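Local coordinates for putative lipoprotein (Bacteroides ovatus, PDB 3OQQ) that is of unknown function but is probably an extracellular lipoprotein, rich in antiparallel beta-strands and binding calcium ions, at residues His124-Pro136 with Gln333-Met347. Numbering follows the deposited sequence.
With CA (calcium ion), chain C.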
ATOM      1  N   HIS A 124      -9.465   2.408   4.686  1.00 22.17           N
ATOM      2  CA  HIS A 124      -8.168   2.990   4.386  1.00 21.47           C
ATOM      3  C   HIS A 124      -7.043   2.082   4.847  1.00 27.27           C
ATOM      4  O   HIS A 124      -7.047   1.628   6.006  1.00 26.14           O
ATOM      5  CB  HIS A 124      -8.030   4.398   5.054  1.00 22.35           C
ATOM      6  CG  HIS A 124      -6.701   5.070   4.832  1.00 25.19           C
ATOM      7  ND1 HIS A 124      -5.936   5.513   5.887  1.00 27.34           N
ATOM      8  CD2 HIS A 124      -6.066   5.376   3.671  1.00 26.78           C
ATOM      9  CE1 HIS A 124      -4.861   6.071   5.345  1.00 26.54           C
ATOM     10  NE2 HIS A 124      -4.905   6.023   4.012  1.00 26.64           N
ATOM     11  N   ASN A 125      -6.065   1.828   3.940  1.00 23.75           N
ATOM     12  CA  ASN A 125      -4.860   1.057   4.276  1.00 23.21           C
ATOM     13  C   ASN A 125      -3.634   1.711   3.613  1.00 26.53           C
ATOM     14  O   ASN A 125      -3.659   2.038   2.423  1.00 24.61           O
ATOM     15  CB  ASN A 125      -4.994  -0.430   3.891  1.00 21.26           C
ATOM     16  CG  ASN A 125      -3.784  -1.258   4.237  1.00 33.88           C
ATOM     17  OD1 ASN A 125      -3.095  -1.794   3.361  1.00 30.72           O
ATOM     18  ND2 ASN A 125      -3.472  -1.368   5.521  1.00 30.05           N
ATOM     19  N   THR A 126      -2.585   1.931   4.399  1.00 23.13           N
ATOM     20  CA  THR A 126      -1.349   2.569   3.920  1.00 21.43           C
ATOM     21  C   THR A 126      -0.141   1.847   4.541  1.00 24.02           C
ATOM     22  O   THR A 126      -0.267   1.204   5.580  1.00 23.20           O
ATOM     23  CB  THR A 126      -1.364   4.104   4.188  1.00 24.40           C
ATOM     24  OG1 THR A 126      -0.197   4.703   3.622  1.00 21.41           O
ATOM     25  CG2 THR A 126      -1.486   4.472   5.677  1.00 20.63           C
ATOM     26  N   GLY A 127       0.998   1.932   3.871  1.00 18.99           N
ATOM     27  CA  GLY A 127       2.235   1.328   4.330  1.00 17.61           C
ATOM     28  C   GLY A 127       3.394   1.718   3.439  1.00 21.06           C
ATOM     29  O   GLY A 127       3.247   2.519   2.511  1.00 19.88           O
ATOM     30  N   VAL A 128       4.554   1.160   3.724  1.00 17.74           N
ATOM     31  CA  VAL A 128       5.751   1.379   2.918  1.00 16.54           C
ATOM     32  C   VAL A 128       6.244   0.018   2.483  1.00 21.24           C
ATOM     33  O   VAL A 128       6.296  -0.913   3.289  1.00 21.11           O
ATOM     34  CB  VAL A 128       6.871   2.253   3.579  1.00 17.51           C
ATOM     35  CG1 VAL A 128       7.521   1.560   4.786  1.00 16.66           C
ATOM     36  CG2 VAL A 128       7.921   2.664   2.530  1.00 16.85           C
ATOM     37  N   VAL A 129       6.559  -0.102   1.201  1.00 18.76           N
ATOM     38  CA  VAL A 129       7.040  -1.353   0.644  1.00 18.99           C
ATOM     39  C   VAL A 129       8.524  -1.207   0.431  1.00 20.87           C
ATOM     40  O   VAL A 129       8.984  -0.213  -0.143  1.00 18.52           O
ATOM     41  CB  VAL A 129       6.295  -1.760  -0.645  1.00 23.35           C
ATOM     42  CG1 VAL A 129       6.889  -3.033  -1.224  1.00 23.27           C
ATOM     43  CG2 VAL A 129       4.811  -1.953  -0.376  1.00 23.56           C
HETATM   44  N   MSE A 130       9.276  -2.203   0.901  1.00 16.35           N
HETATM   45  CA  MSE A 130      10.727  -2.211   0.775  1.00 14.77           C
HETATM   46  C   MSE A 130      11.167  -3.468   0.119  1.00 19.53           C
HETATM   47  O   MSE A 130      10.940  -4.537   0.659  1.00 19.42           O
HETATM   48  CB  MSE A 130      11.392  -2.041   2.147  1.00 15.02           C
HETATM   49  CG  MSE A 130      11.097  -0.698   2.754  1.00 18.51           C
HETATM   50 SE   MSE A 130      12.233  -0.389   4.282  0.75 23.25          SE
HETATM   51  CE  MSE A 130      11.328   1.184   4.920  1.00 19.53           C
ATOM     52  N   PHE A 131      11.853  -3.339  -1.026  1.00 17.23           N
ATOM     53  CA  PHE A 131      12.303  -4.495  -1.794  1.00 15.82           C
ATOM     54  C   PHE A 131      13.790  -4.583  -1.936  1.00 20.58           C
ATOM     55  O   PHE A 131      14.469  -3.564  -1.994  1.00 19.98           O
ATOM     56  CB  PHE A 131      11.718  -4.433  -3.215  1.00 15.54           C
ATOM     57  CG  PHE A 131      10.443  -5.182  -3.377  1.00 16.60           C
ATOM     58  CD1 PHE A 131      10.441  -6.575  -3.477  1.00 19.63           C
ATOM     59  CD2 PHE A 131       9.230  -4.507  -3.467  1.00 17.08           C
ATOM     60  CE1 PHE A 131       9.246  -7.271  -3.653  1.00 19.73           C
ATOM     61  CE2 PHE A 131       8.030  -5.216  -3.606  1.00 18.69           C
ATOM     62  CZ  PHE A 131       8.049  -6.586  -3.708  1.00 16.71           C
ATOM     63  N   GLU A 132      14.273  -5.830  -2.060  1.00 18.46           N
ATOM     64  CA  GLU A 132      15.617  -6.255  -2.446  1.00 17.62           C
ATOM     65  C   GLU A 132      15.514  -6.592  -3.938  1.00 22.15           C
ATOM     66  O   GLU A 132      14.501  -7.144  -4.360  1.00 21.38           O
ATOM     67  CB  GLU A 132      16.105  -7.444  -1.597  1.00 18.84           C
ATOM     68  CG  GLU A 132      16.962  -7.014  -0.406  1.00 13.68           C
ATOM     69  CD  GLU A 132      18.184  -6.206  -0.802  1.00 27.61           C
ATOM     70  OE1 GLU A 132      19.043  -6.767  -1.517  1.00 23.18           O
ATOM     71  OE2 GLU A 132      18.279  -5.013  -0.429  1.00 19.49           O
ATOM     72  N   ASP A 133      16.516  -6.246  -4.735  1.00 21.29           N
ATOM     73  CA  ASP A 133      16.464  -6.434  -6.182  1.00 21.96           C
ATOM     74  C   ASP A 133      17.242  -7.636  -6.711  1.00 27.86           C
ATOM     75  O   ASP A 133      17.338  -7.800  -7.923  1.00 30.41           O
ATOM     76  CB  ASP A 133      17.001  -5.163  -6.878  1.00 22.72           C
ATOM     77  CG  ASP A 133      18.421  -4.741  -6.507  1.00 31.82           C
ATOM     78  OD1 ASP A 133      19.205  -5.603  -6.026  1.00 30.84           O
ATOM     79  OD2 ASP A 133      18.730  -3.539  -6.630  1.00 36.35           O
ATOM     80  N   GLY A 134      17.840  -8.418  -5.831  1.00 24.35           N
ATOM     81  CA  GLY A 134      18.748  -9.489  -6.222  1.00 22.68           C
ATOM     82  C   GLY A 134      18.189 -10.864  -6.487  1.00 26.68           C
ATOM     83  O   GLY A 134      18.947 -11.718  -6.960  1.00 27.84           O
ATOM     84  N   TRP A 135      16.888 -11.111  -6.181  1.00 20.81           N
ATOM     85  CA  TRP A 135      16.238 -12.411  -6.407  1.00 21.82           C
ATOM     86  C   TRP A 135      16.668 -13.004  -7.769  1.00 27.96           C
ATOM     87  O   TRP A 135      16.645 -12.272  -8.754  1.00 27.30           O
ATOM     88  CB  TRP A 135      14.685 -12.273  -6.332  1.00 20.32           C
ATOM     89  CG  TRP A 135      13.953 -13.544  -6.634  1.00 21.77           C
ATOM     90  CD1 TRP A 135      13.771 -14.603  -5.785  1.00 25.09           C
ATOM     91  CD2 TRP A 135      13.489 -13.977  -7.925  1.00 21.76           C
ATOM     92  NE1 TRP A 135      13.151 -15.642  -6.453  1.00 24.79           N
ATOM     93  CE2 TRP A 135      12.970 -15.282  -7.767  1.00 26.41           C
ATOM     94  CE3 TRP A 135      13.379 -13.355  -9.182  1.00 23.40           C
ATOM     95  CZ2 TRP A 135      12.399 -15.994  -8.836  1.00 26.73           C
ATOM     96  CZ3 TRP A 135      12.825 -14.063 -10.243  1.00 25.24           C
ATOM     97  CH2 TRP A 135      12.340 -15.364 -10.065  1.00 26.32           C
ATOM     98  N   PRO A 136      17.109 -14.288  -7.880  1.00 26.49           N
ATOM     99  CA  PRO A 136      17.117 -15.346  -6.861  1.00 26.66           C
ATOM    100  C   PRO A 136      18.371 -15.388  -5.972  1.00 29.48           C
ATOM    101  O   PRO A 136      18.538 -16.365  -5.260  1.00 29.26           O
ATOM    102  CB  PRO A 136      16.987 -16.616  -7.716  1.00 29.02           C
ATOM    103  CG  PRO A 136      17.740 -16.285  -8.947  1.00 33.31           C
ATOM    104  CD  PRO A 136      17.460 -14.834  -9.209  1.00 28.02           C
ATOM    105  N   GLN A 333      -2.999  -7.497  -1.902  1.00 22.98           N
ATOM    106  CA  GLN A 333      -2.161  -6.400  -2.349  1.00 22.26           C
ATOM    107  C   GLN A 333      -0.837  -6.992  -2.769  1.00 23.72           C
ATOM    108  O   GLN A 333       0.089  -7.078  -1.975  1.00 24.15           O
ATOM    109  CB  GLN A 333      -2.011  -5.335  -1.258  1.00 23.72           C
ATOM    110  CG  GLN A 333      -3.324  -4.945  -0.577  1.00 27.89           C
ATOM    111  CD  GLN A 333      -3.082  -4.042   0.602  1.00 41.78           C
ATOM    112  OE1 GLN A 333      -1.953  -3.887   1.083  1.00 33.92           O
ATOM    113  NE2 GLN A 333      -4.138  -3.424   1.099  1.00 32.98           N
ATOM    114  N   ASN A 334      -0.791  -7.498  -3.995  1.00 19.39           N
ATOM    115  CA  ASN A 334       0.384  -8.191  -4.476  1.00 19.33           C
ATOM    116  C   ASN A 334       1.375  -7.200  -5.115  1.00 21.00           C
ATOM    117  O   ASN A 334       1.437  -7.057  -6.331  1.00 18.25           O
ATOM    118  CB  ASN A 334      -0.007  -9.337  -5.436  1.00 18.85           C
ATOM    119  CG  ASN A 334       1.176 -10.158  -5.881  1.00 24.37           C
ATOM    120  OD1 ASN A 334       2.294  -9.947  -5.435  1.00 15.96           O
ATOM    121  ND2 ASN A 334       0.970 -11.098  -6.763  1.00 20.56           N
ATOM    122  N   PHE A 335       2.166  -6.552  -4.257  1.00 17.87           N
ATOM    123  CA  PHE A 335       3.200  -5.602  -4.649  1.00 16.47           C
ATOM    124  C   PHE A 335       4.389  -6.311  -5.305  1.00 20.48           C
ATOM    125  O   PHE A 335       4.693  -7.460  -4.981  1.00 20.18           O
ATOM    126  CB  PHE A 335       3.685  -4.804  -3.419  1.00 16.48           C
ATOM    127  CG  PHE A 335       2.613  -3.900  -2.877  1.00 16.28           C
ATOM    128  CD1 PHE A 335       2.216  -2.768  -3.576  1.00 16.84           C
ATOM    129  CD2 PHE A 335       1.993  -4.181  -1.669  1.00 18.12           C
ATOM    130  CE1 PHE A 335       1.199  -1.943  -3.083  1.00 17.05           C
ATOM    131  CE2 PHE A 335       1.011  -3.322  -1.152  1.00 19.62           C
ATOM    132  CZ  PHE A 335       0.605  -2.228  -1.873  1.00 16.24           C
ATOM    133  N   PHE A 336       5.063  -5.613  -6.220  1.00 16.01           N
ATOM    134  CA  PHE A 336       6.216  -6.180  -6.924  1.00 14.44           C
ATOM    135  C   PHE A 336       7.079  -5.088  -7.509  1.00 17.38           C
ATOM    136  O   PHE A 336       6.648  -3.936  -7.631  1.00 14.95           O
ATOM    137  CB  PHE A 336       5.775  -7.161  -8.068  1.00 14.98           C
ATOM    138  CG  PHE A 336       4.988  -6.579  -9.230  1.00 15.95           C
ATOM    139  CD1 PHE A 336       3.598  -6.516  -9.190  1.00 18.69           C
ATOM    140  CD2 PHE A 336       5.635  -6.130 -10.378  1.00 17.22           C
ATOM    141  CE1 PHE A 336       2.871  -6.003 -10.265  1.00 19.76           C
ATOM    142  CE2 PHE A 336       4.908  -5.621 -11.458  1.00 20.32           C
ATOM    143  CZ  PHE A 336       3.532  -5.541 -11.388  1.00 19.54           C
ATOM    144  N   ILE A 337       8.289  -5.487  -7.923  1.00 14.56           N
ATOM    145  CA  ILE A 337       9.216  -4.659  -8.653  1.00 14.58           C
ATOM    146  C   ILE A 337       9.739  -5.432  -9.875  1.00 21.41           C
ATOM    147  O   ILE A 337       9.672  -6.671  -9.918  1.00 20.79           O
ATOM    148  CB  ILE A 337      10.381  -4.094  -7.807  1.00 17.65           C
ATOM    149  CG1 ILE A 337      11.296  -5.226  -7.205  1.00 18.86           C
ATOM    150  CG2 ILE A 337       9.844  -3.100  -6.757  1.00 15.97           C
ATOM    151  CD1 ILE A 337      12.663  -4.854  -6.986  1.00 19.65           C
ATOM    152  N   LYS A 338      10.231  -4.681 -10.873  1.00 17.55           N
ATOM    153  CA  LYS A 338      10.947  -5.240 -12.009  1.00 17.78           C
ATOM    154  C   LYS A 338      12.325  -4.617 -12.076  1.00 21.62           C
ATOM    155  O   LYS A 338      12.532  -3.463 -11.678  1.00 20.01           O
ATOM    156  CB  LYS A 338      10.231  -5.068 -13.351  1.00 18.61           C
ATOM    157  CG  LYS A 338       8.952  -5.845 -13.500  1.00 19.34           C
ATOM    158  CD  LYS A 338       8.736  -6.131 -14.980  1.00 28.12           C
ATOM    159  CE  LYS A 338       7.406  -5.669 -15.449  1.00 39.68           C
ATOM    160  NZ  LYS A 338       7.187  -6.052 -16.871  1.00 37.62           N
ATOM    161  N   VAL A 339      13.282  -5.420 -12.521  1.00 19.74           N
ATOM    162  CA  VAL A 339      14.660  -4.981 -12.694  1.00 21.04           C
ATOM    163  C   VAL A 339      14.987  -5.102 -14.168  1.00 26.91           C
ATOM    164  O   VAL A 339      14.302  -5.846 -14.893  1.00 25.89           O
ATOM    165  CB  VAL A 339      15.654  -5.751 -11.781  1.00 25.23           C
ATOM    166  CG1 VAL A 339      15.245  -5.639 -10.307  1.00 24.65           C
ATOM    167  CG2 VAL A 339      15.788  -7.207 -12.202  1.00 24.68           C
ATOM    168  N   ASN A 340      15.987  -4.334 -14.625  1.00 25.60           N
ATOM    169  CA  ASN A 340      16.451  -4.306 -16.013  1.00 26.39           C
ATOM    170  C   ASN A 340      16.493  -5.716 -16.604  1.00 33.69           C
ATOM    171  O   ASN A 340      17.105  -6.605 -16.025  1.00 32.61           O
ATOM    172  CB  ASN A 340      17.837  -3.666 -16.066  1.00 28.73           C
ATOM    173  CG  ASN A 340      18.319  -3.407 -17.457  1.00 44.71           C
ATOM    174  OD1 ASN A 340      17.675  -2.695 -18.240  1.00 36.71           O
ATOM    175  ND2 ASN A 340      19.426  -4.037 -17.803  1.00 35.66           N
ATOM    176  N   GLY A 341      15.805  -5.925 -17.721  1.00 33.54           N
ATOM    177  CA  GLY A 341      15.730  -7.249 -18.318  1.00 34.49           C
ATOM    178  C   GLY A 341      14.366  -7.896 -18.149  1.00 40.49           C
ATOM    179  O   GLY A 341      14.077  -8.873 -18.836  1.00 42.21           O
ATOM    180  N   GLY A 342      13.533  -7.370 -17.237  1.00 35.26           N
ATOM    181  CA  GLY A 342      12.174  -7.862 -17.037  1.00 34.15           C
ATOM    182  C   GLY A 342      11.940  -8.861 -15.918  1.00 35.41           C
ATOM    183  O   GLY A 342      10.823  -9.364 -15.767  1.00 35.69           O
ATOM    184  N   LYS A 343      12.975  -9.176 -15.130  1.00 28.61           N
ATOM    185  CA  LYS A 343      12.829 -10.043 -13.971  1.00 26.39           C
ATOM    186  C   LYS A 343      11.878  -9.356 -12.956  1.00 25.59           C
ATOM    187  O   LYS A 343      12.055  -8.184 -12.633  1.00 24.13           O
ATOM    188  CB  LYS A 343      14.204 -10.293 -13.363  1.00 29.67           C
ATOM    189  CG  LYS A 343      14.350 -11.570 -12.582  1.00 33.55           C
ATOM    190  CD  LYS A 343      15.506 -11.452 -11.610  1.00 40.92           C
ATOM    191  CE  LYS A 343      16.868 -11.458 -12.255  1.00 44.54           C
ATOM    192  NZ  LYS A 343      17.903 -10.993 -11.306  1.00 49.97           N
ATOM    193  N   GLU A 344      10.858 -10.081 -12.504  1.00 21.14           N
ATOM    194  CA  GLU A 344       9.803  -9.614 -11.615  1.00 20.47           C
ATOM    195  C   GLU A 344       9.971 -10.236 -10.238  1.00 23.19           C
ATOM    196  O   GLU A 344      10.100 -11.460 -10.123  1.00 21.97           O
ATOM    197  CB  GLU A 344       8.459 -10.015 -12.254  1.00 22.32           C
ATOM    198  CG  GLU A 344       7.234  -9.232 -11.843  1.00 28.99           C
ATOM    199  CD  GLU A 344       5.976  -9.890 -12.375  1.00 22.63           C
ATOM    200  OE1 GLU A 344       5.610  -9.633 -13.542  1.00 19.43           O
ATOM    201  OE2 GLU A 344       5.411 -10.743 -11.657  1.00 21.28           O
ATOM    202  N   ILE A 345      10.007  -9.388  -9.190  1.00 17.80           N
ATOM    203  CA  ILE A 345      10.196  -9.832  -7.806  1.00 17.76           C
ATOM    204  C   ILE A 345       8.956  -9.468  -6.986  1.00 20.59           C
ATOM    205  O   ILE A 345       8.484  -8.356  -7.067  1.00 20.05           O
ATOM    206  CB  ILE A 345      11.510  -9.224  -7.205  1.00 19.74           C
ATOM    207  CG1 ILE A 345      12.711  -9.476  -8.150  1.00 19.90           C
ATOM    208  CG2 ILE A 345      11.805  -9.739  -5.765  1.00 17.94           C
ATOM    209  CD1 ILE A 345      13.989  -8.641  -7.875  1.00 22.82           C
ATOM    210  N   HIS A 346       8.425 -10.419  -6.219  1.00 17.56           N
ATOM    211  CA  HIS A 346       7.300 -10.200  -5.310  1.00 16.62           C
ATOM    212  C   HIS A 346       7.778 -10.531  -3.887  1.00 20.41           C
ATOM    213  O   HIS A 346       8.864 -11.093  -3.721  1.00 19.07           O
ATOM    214  CB  HIS A 346       6.100 -11.084  -5.717  1.00 16.67           C
ATOM    215  CG  HIS A 346       5.500 -10.730  -7.047  1.00 19.13           C
ATOM    216  ND1 HIS A 346       4.244 -10.196  -7.134  1.00 20.09           N
ATOM    217  CD2 HIS A 346       6.004 -10.867  -8.296  1.00 20.43           C
ATOM    218  CE1 HIS A 346       4.008 -10.028  -8.427  1.00 19.57           C
ATOM    219  NE2 HIS A 346       5.046 -10.405  -9.163  1.00 20.09           N
HETATM  220  N   MSE A 347       6.959 -10.239  -2.872  1.00 16.62           N
HETATM  221  CA  MSE A 347       7.299 -10.619  -1.491  1.00 14.79           C
HETATM  222  C   MSE A 347       7.022 -12.119  -1.288  1.00 19.51           C
HETATM  223  O   MSE A 347       6.335 -12.729  -2.101  1.00 15.09           O
HETATM  224  CB  MSE A 347       6.500  -9.792  -0.481  1.00 16.23           C
HETATM  225  CG  MSE A 347       6.724  -8.293  -0.649  1.00 20.65           C
HETATM  226 SE   MSE A 347       5.828  -7.218   0.671  0.75 25.14          SE
HETATM  227  CE  MSE A 347       4.013  -7.516   0.106  1.00 23.03           C
TER
HETATM  228 CA    CA C 458      20.045  -4.504  -1.632  1.00 20.66          CA
HETATM  229  O   HOH W   1      19.227  -8.859 -10.020  1.00 49.51           O
HETATM  230  O   HOH W   2      20.974  -5.693  -3.475  1.00 21.04           O
HETATM  231  O   HOH W   3      21.709  -3.163  -2.633  1.00 18.14           O
HETATM  232  O   HOH W   4      21.667  -5.430  -0.096  1.00 17.06           O
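Two beta-sheets pack face to face, with Phe131, at the end of strand 124-131, pressed against the hairpin formed by strands 333-339 and 343-346. Strands 124-131 and 333-339 cross at -41°, axes 8.4 Å apart. Ile337 lays CG1 over one face of the Phe131 ring, while its CG2 meets Phe131 CD2 at 3.6 Å. The ring's far edge reaches the hairpin backbone, CZ lying 3.7 Å from Phe335 O and touching Met347 CG. With Phe131 cut back to an alanine, Ile337 and Met347 would probably lose their shared partner and a gap open between the sheets. Farther back, Val129 puts CG2 3.9 Å from the centroid of the Phe335 ring; chi1 177° sets CG1 anti to the backbone N and leaves CG2 over the face. At the start of strand 333-339, Gln333 NE2 donates to Asn125 OD1 (3.0 Å) from above the carbonyl plane; Tyr154 OH also bonds this oxygen, and Lys387 NZ bonds Gln333 OE1. Past strand 124-131, Lys343 bends at chi3 to bring NZ within 3.1 Å of Trp135 O; Glu132, also partnered by Phe147, grips calcium through both carboxylate oxygens, with Asp146 and Asp149. Strands 150-161 and 385-388 flank strand 122-131, while 190-198 pairs with 333-339.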